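Local structure of SusD-like carbohydrate binding protein BF1063 (Bacteroides fragilis NCTC 9343, 3I4G) at residues Y288-F293 and E443-L448; A234-L239 and D316-Y321. The protein probably binds carbohydrates at the outer membrane of the bacterium, as a member of the SusD family of glycan-capturing proteins. All coordinates share one frame; numbering follows the deposited sequence.

Contact 1: residues Y288-F293 and E443-L448; sequences YESYEF and ERRIEL
I446 reaches from the last full turn of helix 433-447 to the ring of Y291 and the side chain of S290, and its two branches divide the work. CG1 is anti to the carbonyl carbon (chi1 -63°), which carries CD1 over one face of the tyrosine: I446 CD1 lies 4.0 Å from the centroid of the Y291 ring and 18° off its normal, a CH-pi contact shifted toward the rim. The other branch rests nearer the ring's CD1-CE1 side, with I446 CG2 3.7 Å from Y291 CE1. The same I446 CD1 also meets S290 OG at 3.5 Å, so one methyl fills the corner between serine and tyrosine. R445 runs past the serine with its chain extended from CG to NE; R445 CD comes to 3.8 Å from S290 OG, and S290 CB sits over one face of the guanidinium, whose polar end is held by N62 and by a salt bridge to D286. A water bridges the segments at each of two places beside this packing. Water 1 donates to I446 O at 2.7 Å and is hydrogen-bonded to Y291 OH, lying in the plane of the ring at its edge. Water 2 donates to E443 OE1 and, weakly, to E292 OE2; the two carboxylates would probably repel each other, but R418 forms salt bridges with both and probably offsets this. The arrangement is buried loop-on-helix packing: the irregular chain that follows helix 285-288 lies against the C-terminal end of helix 433-447 within the SusD family region.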
loop_
_atom_site.group_PDB
_atom_site.type_symbol
_atom_site.label_atom_id
_atom_site.label_comp_id
_atom_site.label_asym_id
_atom_site.label_seq_id
_atom_site.Cartn_x
_atom_site.Cartn_y
_atom_site.Cartn_z
ATOM N N TYR A 288 -5.263 8.087 -13.532
ATOM C CA TYR A 288 -6.362 8.003 -14.475
ATOM C C TYR A 288 -5.906 7.717 -15.912
ATOM O O TYR A 288 -6.510 6.892 -16.608
ATOM C CB TYR A 288 -7.228 9.283 -14.439
ATOM C CG TYR A 288 -8.148 9.354 -15.620
ATOM C CD1 TYR A 288 -9.264 8.514 -15.679
ATOM C CD2 TYR A 288 -7.908 10.194 -16.698
ATOM C CE1 TYR A 288 -10.093 8.528 -16.780
ATOM C CE2 TYR A 288 -8.767 10.177 -17.816
ATOM C CZ TYR A 288 -9.832 9.316 -17.815
ATOM O OH TYR A 288 -10.729 9.273 -18.900
ATOM N N GLU A 289 -4.855 8.378 -16.354
ATOM C CA GLU A 289 -4.336 8.258 -17.707
ATOM C C GLU A 289 -3.556 6.974 -17.980
ATOM O O GLU A 289 -3.271 6.667 -19.130
ATOM C CB GLU A 289 -3.413 9.446 -17.991
ATOM C CG GLU A 289 -4.135 10.774 -18.007
ATOM C CD GLU A 289 -3.236 11.970 -17.850
ATOM O OE1 GLU A 289 -1.989 11.824 -17.917
ATOM O OE2 GLU A 289 -3.774 13.065 -17.623
ATOM N N SER A 290 -3.233 6.227 -16.934
ATOM C CA SER A 290 -2.377 5.062 -17.086
ATOM C C SER A 290 -3.120 3.823 -17.615
ATOM O O SER A 290 -2.524 2.988 -18.305
ATOM C CB SER A 290 -1.670 4.775 -15.737
ATOM O OG SER A 290 -0.641 3.815 -15.960
ATOM N N TYR A 291 -4.393 3.688 -17.301
ATOM C CA TYR A 291 -5.165 2.525 -17.672
ATOM C C TYR A 291 -5.262 2.397 -19.198
ATOM O O TYR A 291 -5.485 3.378 -19.899
ATOM C CB TYR A 291 -6.572 2.599 -17.084
ATOM C CG TYR A 291 -6.625 2.570 -15.594
ATOM C CD1 TYR A 291 -6.705 1.392 -14.898
ATOM C CD2 TYR A 291 -6.617 3.740 -14.870
ATOM C CE1 TYR A 291 -6.726 1.361 -13.507
ATOM C CE2 TYR A 291 -6.646 3.721 -13.500
ATOM C CZ TYR A 291 -6.702 2.546 -12.819
ATOM O OH TYR A 291 -6.744 2.516 -11.429
ATOM N N GLU A 292 -5.072 1.208 -19.736
ATOM C CA GLU A 292 -5.258 1.019 -21.162
ATOM C C GLU A 292 -6.707 1.174 -21.608
ATOM O O GLU A 292 -7.628 1.161 -20.811
ATOM C CB GLU A 292 -4.777 -0.377 -21.540
ATOM C CG GLU A 292 -3.283 -0.563 -21.368
ATOM C CD GLU A 292 -2.838 -2.017 -21.231
ATOM O OE1 GLU A 292 -3.631 -2.957 -21.425
ATOM O OE2 GLU A 292 -1.622 -2.221 -20.991
ATOM N N PHE A 293 -6.906 1.315 -22.931
ATOM C CA PHE A 293 -8.208 1.114 -23.496
ATOM C C PHE A 293 -8.495 -0.389 -23.378
ATOM O O PHE A 293 -7.603 -1.215 -23.164
ATOM C CB PHE A 293 -8.254 1.551 -24.967
ATOM C CG PHE A 293 -8.215 3.044 -25.159
ATOM C CD1 PHE A 293 -9.295 3.828 -24.769
ATOM C CD2 PHE A 293 -7.156 3.660 -25.785
ATOM C CE1 PHE A 293 -9.268 5.201 -24.981
ATOM C CE2 PHE A 293 -7.132 5.032 -25.972
ATOM C CZ PHE A 293 -8.180 5.788 -25.574
ATOM N N GLU A 443 1.892 -2.884 -15.422
ATOM C CA GLU A 443 0.819 -3.740 -14.988
ATOM C C GLU A 443 0.720 -3.710 -13.475
ATOM O O GLU A 443 -0.372 -3.709 -12.927
ATOM C CB GLU A 443 1.021 -5.168 -15.504
ATOM C CG GLU A 443 -0.169 -6.049 -15.251
ATOM C CD GLU A 443 -1.387 -5.619 -16.080
ATOM O OE1 GLU A 443 -1.241 -5.074 -17.217
ATOM O OE2 GLU A 443 -2.515 -5.852 -15.621
ATOM N N ARG A 444 1.855 -3.724 -12.791
ATOM C CA ARG A 444 1.875 -3.650 -11.385
ATOM C C ARG A 444 1.219 -2.345 -10.902
ATOM O O ARG A 444 0.452 -2.321 -9.936
ATOM C CB ARG A 444 3.327 -3.763 -10.901
ATOM C CG ARG A 444 3.498 -3.784 -9.459
ATOM C CD ARG A 444 5.019 -3.902 -9.137
ATOM N NE ARG A 444 5.199 -3.859 -7.718
ATOM C CZ ARG A 444 5.333 -4.893 -6.915
ATOM N NH1 ARG A 444 5.363 -6.151 -7.371
ATOM N NH2 ARG A 444 5.439 -4.642 -5.639
ATOM N N ARG A 445 1.514 -1.228 -11.553
ATOM C CA ARG A 445 0.901 0.064 -11.217
ATOM C C ARG A 445 -0.614 -0.022 -11.294
ATOM O O ARG A 445 -1.332 0.392 -10.378
ATOM C CB ARG A 445 1.392 1.157 -12.167
ATOM C CG ARG A 445 0.870 2.499 -11.796
ATOM C CD ARG A 445 1.251 3.615 -12.716
ATOM N NE ARG A 445 0.848 4.913 -12.101
ATOM C CZ ARG A 445 0.996 6.102 -12.657
ATOM N NH1 ARG A 445 1.504 6.237 -13.862
ATOM N NH2 ARG A 445 0.594 7.170 -11.995
ATOM N N ILE A 446 -1.117 -0.579 -12.381
ATOM C CA ILE A 446 -2.554 -0.676 -12.554
ATOM C C ILE A 446 -3.192 -1.648 -11.581
ATOM O O ILE A 446 -4.154 -1.338 -10.875
ATOM C CB ILE A 446 -2.889 -1.106 -14.009
ATOM C CG1 ILE A 446 -2.414 -0.069 -15.026
ATOM C CG2 ILE A 446 -4.392 -1.389 -14.172
ATOM C CD1 ILE A 446 -2.853 1.354 -14.762
ATOM N N GLU A 447 -2.607 -2.832 -11.468
ATOM C CA GLU A 447 -3.197 -3.861 -10.609
ATOM C C GLU A 447 -3.278 -3.449 -9.157
ATOM O O GLU A 447 -4.290 -3.705 -8.496
ATOM C CB GLU A 447 -2.406 -5.155 -10.754
ATOM C CG GLU A 447 -2.878 -6.266 -9.866
ATOM C CD GLU A 447 -4.272 -6.782 -10.148
ATOM O OE1 GLU A 447 -4.798 -6.526 -11.247
ATOM O OE2 GLU A 447 -4.840 -7.444 -9.261
ATOM N N LEU A 448 -2.241 -2.778 -8.658
ATOM C CA LEU A 448 -2.148 -2.440 -7.244
ATOM C C LEU A 448 -2.475 -1.002 -6.934
ATOM O O LEU A 448 -2.260 -0.564 -5.806
ATOM C CB LEU A 448 -0.728 -2.746 -6.746
ATOM C CG LEU A 448 -0.238 -4.171 -6.925
ATOM C CD1 LEU A 448 1.258 -4.262 -6.537
ATOM C CD2 LEU A 448 -1.079 -5.170 -6.126
HETATM O O HOH W 1 -6.526 -0.003 -10.539
HETATM O O HOH W 2 -2.028 -2.491 -18.117
#

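Contact 2: residues A234-L239 and D316-Y321; sequences ANYQEL and DPRLDY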
loop_
_atom_site.group_PDB
_atom_site.type_symbol
_atom_site.label_atom_id
_atom_site.label_comp_id
_atom_site.label_asym_id
_atom_site.label_seq_id
_atom_site.Cartn_x
_atom_site.Cartn_y
_atom_site.Cartn_z
ATOM N N ALA A 234 -11.904 -14.386 -9.136
ATOM C CA ALA A 234 -12.614 -13.898 -10.328
ATOM C C ALA A 234 -12.977 -12.423 -10.233
ATOM O O ALA A 234 -12.881 -11.687 -11.212
ATOM C CB ALA A 234 -13.869 -14.729 -10.576
ATOM N N ASN A 235 -13.381 -12.001 -9.036
ATOM C CA ASN A 235 -13.838 -10.644 -8.810
ATOM C C ASN A 235 -12.788 -9.737 -8.158
ATOM O O ASN A 235 -12.342 -10.008 -7.048
ATOM C CB ASN A 235 -15.135 -10.652 -7.986
ATOM C CG ASN A 235 -15.828 -9.309 -8.039
ATOM O OD1 ASN A 235 -15.439 -8.347 -7.404
ATOM N ND2 ASN A 235 -16.857 -9.223 -8.881
ATOM N N TYR A 236 -12.418 -8.672 -8.852
ATOM C CA TYR A 236 -11.403 -7.731 -8.381
ATOM C C TYR A 236 -11.915 -6.900 -7.215
ATOM O O TYR A 236 -11.245 -6.802 -6.197
ATOM C CB TYR A 236 -11.001 -6.801 -9.523
ATOM C CG TYR A 236 -9.882 -5.807 -9.275
ATOM C CD1 TYR A 236 -8.581 -6.155 -9.478
ATOM C CD2 TYR A 236 -10.170 -4.486 -8.954
ATOM C CE1 TYR A 236 -7.563 -5.243 -9.334
ATOM C CE2 TYR A 236 -9.178 -3.542 -8.805
ATOM C CZ TYR A 236 -7.865 -3.932 -8.992
ATOM O OH TYR A 236 -6.856 -2.993 -8.849
ATOM N N GLN A 237 -13.087 -6.294 -7.367
ATOM C CA GLN A 237 -13.632 -5.410 -6.316
ATOM C C GLN A 237 -13.760 -6.089 -4.966
ATOM O O GLN A 237 -13.483 -5.489 -3.916
ATOM C CB GLN A 237 -14.994 -4.845 -6.720
ATOM C CG GLN A 237 -14.957 -3.905 -7.899
ATOM C CD GLN A 237 -16.304 -3.330 -8.173
ATOM O OE1 GLN A 237 -17.147 -3.988 -8.811
ATOM N NE2 GLN A 237 -16.518 -2.083 -7.774
ATOM N N GLU A 238 -14.167 -7.353 -4.996
ATOM C CA GLU A 238 -14.442 -8.115 -3.787
ATOM C C GLU A 238 -13.216 -8.480 -2.999
ATOM O O GLU A 238 -13.338 -8.856 -1.838
ATOM C CB GLU A 238 -15.288 -9.382 -4.131
ATOM C CG GLU A 238 -16.746 -8.980 -4.397
ATOM C CD GLU A 238 -17.631 -10.112 -4.868
ATOM O OE1 GLU A 238 -17.162 -11.238 -5.009
ATOM O OE2 GLU A 238 -18.845 -9.843 -5.089
ATOM N N LEU A 239 -12.037 -8.324 -3.576
ATOM C CA LEU A 239 -10.794 -8.466 -2.816
ATOM C C LEU A 239 -10.678 -7.460 -1.695
ATOM O O LEU A 239 -9.955 -7.719 -0.739
ATOM C CB LEU A 239 -9.591 -8.264 -3.733
ATOM C CG LEU A 239 -9.385 -9.299 -4.829
ATOM C CD1 LEU A 239 -8.316 -8.794 -5.801
ATOM C CD2 LEU A 239 -9.039 -10.669 -4.228
ATOM N N ASP A 316 -9.814 -0.113 -19.330
ATOM C CA ASP A 316 -9.571 -1.240 -18.418
ATOM C C ASP A 316 -10.633 -1.186 -17.308
ATOM O O ASP A 316 -10.799 -0.145 -16.677
ATOM C CB ASP A 316 -8.167 -1.084 -17.853
ATOM C CG ASP A 316 -7.664 -2.308 -17.090
ATOM O OD1 ASP A 316 -8.389 -2.862 -16.247
ATOM O OD2 ASP A 316 -6.486 -2.640 -17.295
ATOM N N PRO A 317 -11.340 -2.305 -17.046
ATOM C CA PRO A 317 -12.352 -2.303 -15.999
ATOM C C PRO A 317 -11.807 -1.890 -14.646
ATOM O O PRO A 317 -12.584 -1.383 -13.822
ATOM C CB PRO A 317 -12.855 -3.769 -15.977
ATOM C CG PRO A 317 -12.600 -4.249 -17.339
ATOM C CD PRO A 317 -11.320 -3.587 -17.768
ATOM N N ARG A 318 -10.502 -2.082 -14.414
ATOM C CA ARG A 318 -9.937 -1.691 -13.104
ATOM C C ARG A 318 -9.987 -0.198 -12.853
ATOM O O ARG A 318 -9.909 0.197 -11.677
ATOM C CB ARG A 318 -8.499 -2.211 -12.963
ATOM C CG ARG A 318 -8.469 -3.719 -12.801
ATOM C CD ARG A 318 -7.093 -4.288 -12.897
ATOM N NE ARG A 318 -6.605 -4.266 -14.285
ATOM C CZ ARG A 318 -5.438 -4.751 -14.678
ATOM N NH1 ARG A 318 -4.621 -5.341 -13.824
ATOM N NH2 ARG A 318 -5.091 -4.649 -15.960
ATOM N N LEU A 319 -10.151 0.626 -13.903
ATOM C CA LEU A 319 -10.267 2.066 -13.664
ATOM C C LEU A 319 -11.536 2.347 -12.876
ATOM O O LEU A 319 -11.477 2.842 -11.758
ATOM C CB LEU A 319 -10.256 2.798 -14.995
ATOM C CG LEU A 319 -10.195 4.324 -15.003
ATOM C CD1 LEU A 319 -9.782 4.785 -16.410
ATOM C CD2 LEU A 319 -11.517 4.983 -14.563
ATOM N N ASP A 320 -12.697 1.961 -13.418
ATOM C CA ASP A 320 -13.936 2.174 -12.682
ATOM C C ASP A 320 -13.979 1.360 -11.396
ATOM O O ASP A 320 -14.646 1.782 -10.447
ATOM C CB ASP A 320 -15.172 1.865 -13.578
ATOM C CG ASP A 320 -15.517 2.985 -14.541
ATOM O OD1 ASP A 320 -15.338 4.170 -14.151
ATOM O OD2 ASP A 320 -16.019 2.672 -15.665
ATOM N N TYR A 321 -13.299 0.220 -11.314
ATOM C CA TYR A 321 -13.290 -0.503 -10.031
ATOM C C TYR A 321 -12.528 0.245 -8.932
ATOM O O TYR A 321 -12.817 0.094 -7.768
ATOM C CB TYR A 321 -12.651 -1.883 -10.134
ATOM C CG TYR A 321 -13.345 -2.869 -11.061
ATOM C CD1 TYR A 321 -14.695 -2.821 -11.282
ATOM C CD2 TYR A 321 -12.640 -3.934 -11.631
ATOM C CE1 TYR A 321 -15.337 -3.753 -12.114
ATOM C CE2 TYR A 321 -13.252 -4.856 -12.467
ATOM C CZ TYR A 321 -14.594 -4.755 -12.704
ATOM O OH TYR A 321 -15.262 -5.663 -13.529
HETATM O O HOH W 3 -14.462 -1.081 -5.916
#
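The ring of Y236 lies between R318, over one face, and Y321, alongside its CD2, and each part of the side chain has a different neighbour. At the base, Y236 CB lies 3.9 Å from Y321 CD2. With CG anti to the backbone N (chi1 -176°), the ring lies against R318 and Y321. Along one side, Y236 CD2 touches Y321 CD2 at 3.7 Å; the two ring planes are only 27° apart, but slid so far that they barely overlap. Farther out, R318 lies across one face of the Y236 ring: its CG sits above the centre, 3.9 Å from the centroid, a CH-pi contact, while R318 CD approaches Y236 CE1 at 3.7 Å. At the tip, Y236 OH is hydrogen-bonded to the backbone O of E447 and to K364 NZ. The guanidinium stands almost perpendicular to the tyrosine ring and is held side-on by D316, with NE and NH2 each bonded to a different carboxylate oxygen. D316 OD1 also accepts from R318 N at 2.9 Å, so the aspartate caps the helix and fixes the arginine together. Next to Y236, the Q237 amide lies 17° from the plane of the Y321 ring, with Q237 CD 3.5 Å from Y321 CD1. Its NE2 donates to water 3, which donates in turn to Y321 O. The loop between helix 214-227 and strand 251-252 is thus packed against the short helix 317-322, whose R318 continues to helices 414-418 and 433-447, while Y321 OH is hydrogen-bonded to the backbone O of S422, beyond helix 414-418.

Overall arrangement
The two contacts adjoin, their centres about 12 Å apart on the same side of the chain's centre. Their segments alternate along the sequence: 234-239, 288-293, 316-321, then 443-448. Helix 317-322 lies between residues 288-293 and the loop 234-239, with the end of helix 433-447 beside it. R318 NH1 forms a 2.8 Å salt bridge with E443 OE2, and its guanidinium packs on I446; the bond from Y236 to E447 also joins the two contacts, and L319 packs on Y291. Contacts 1 and 2 therefore form one continuous cluster within the SusD family region, bringing together parts of the chain more than 200 residues apart in sequence.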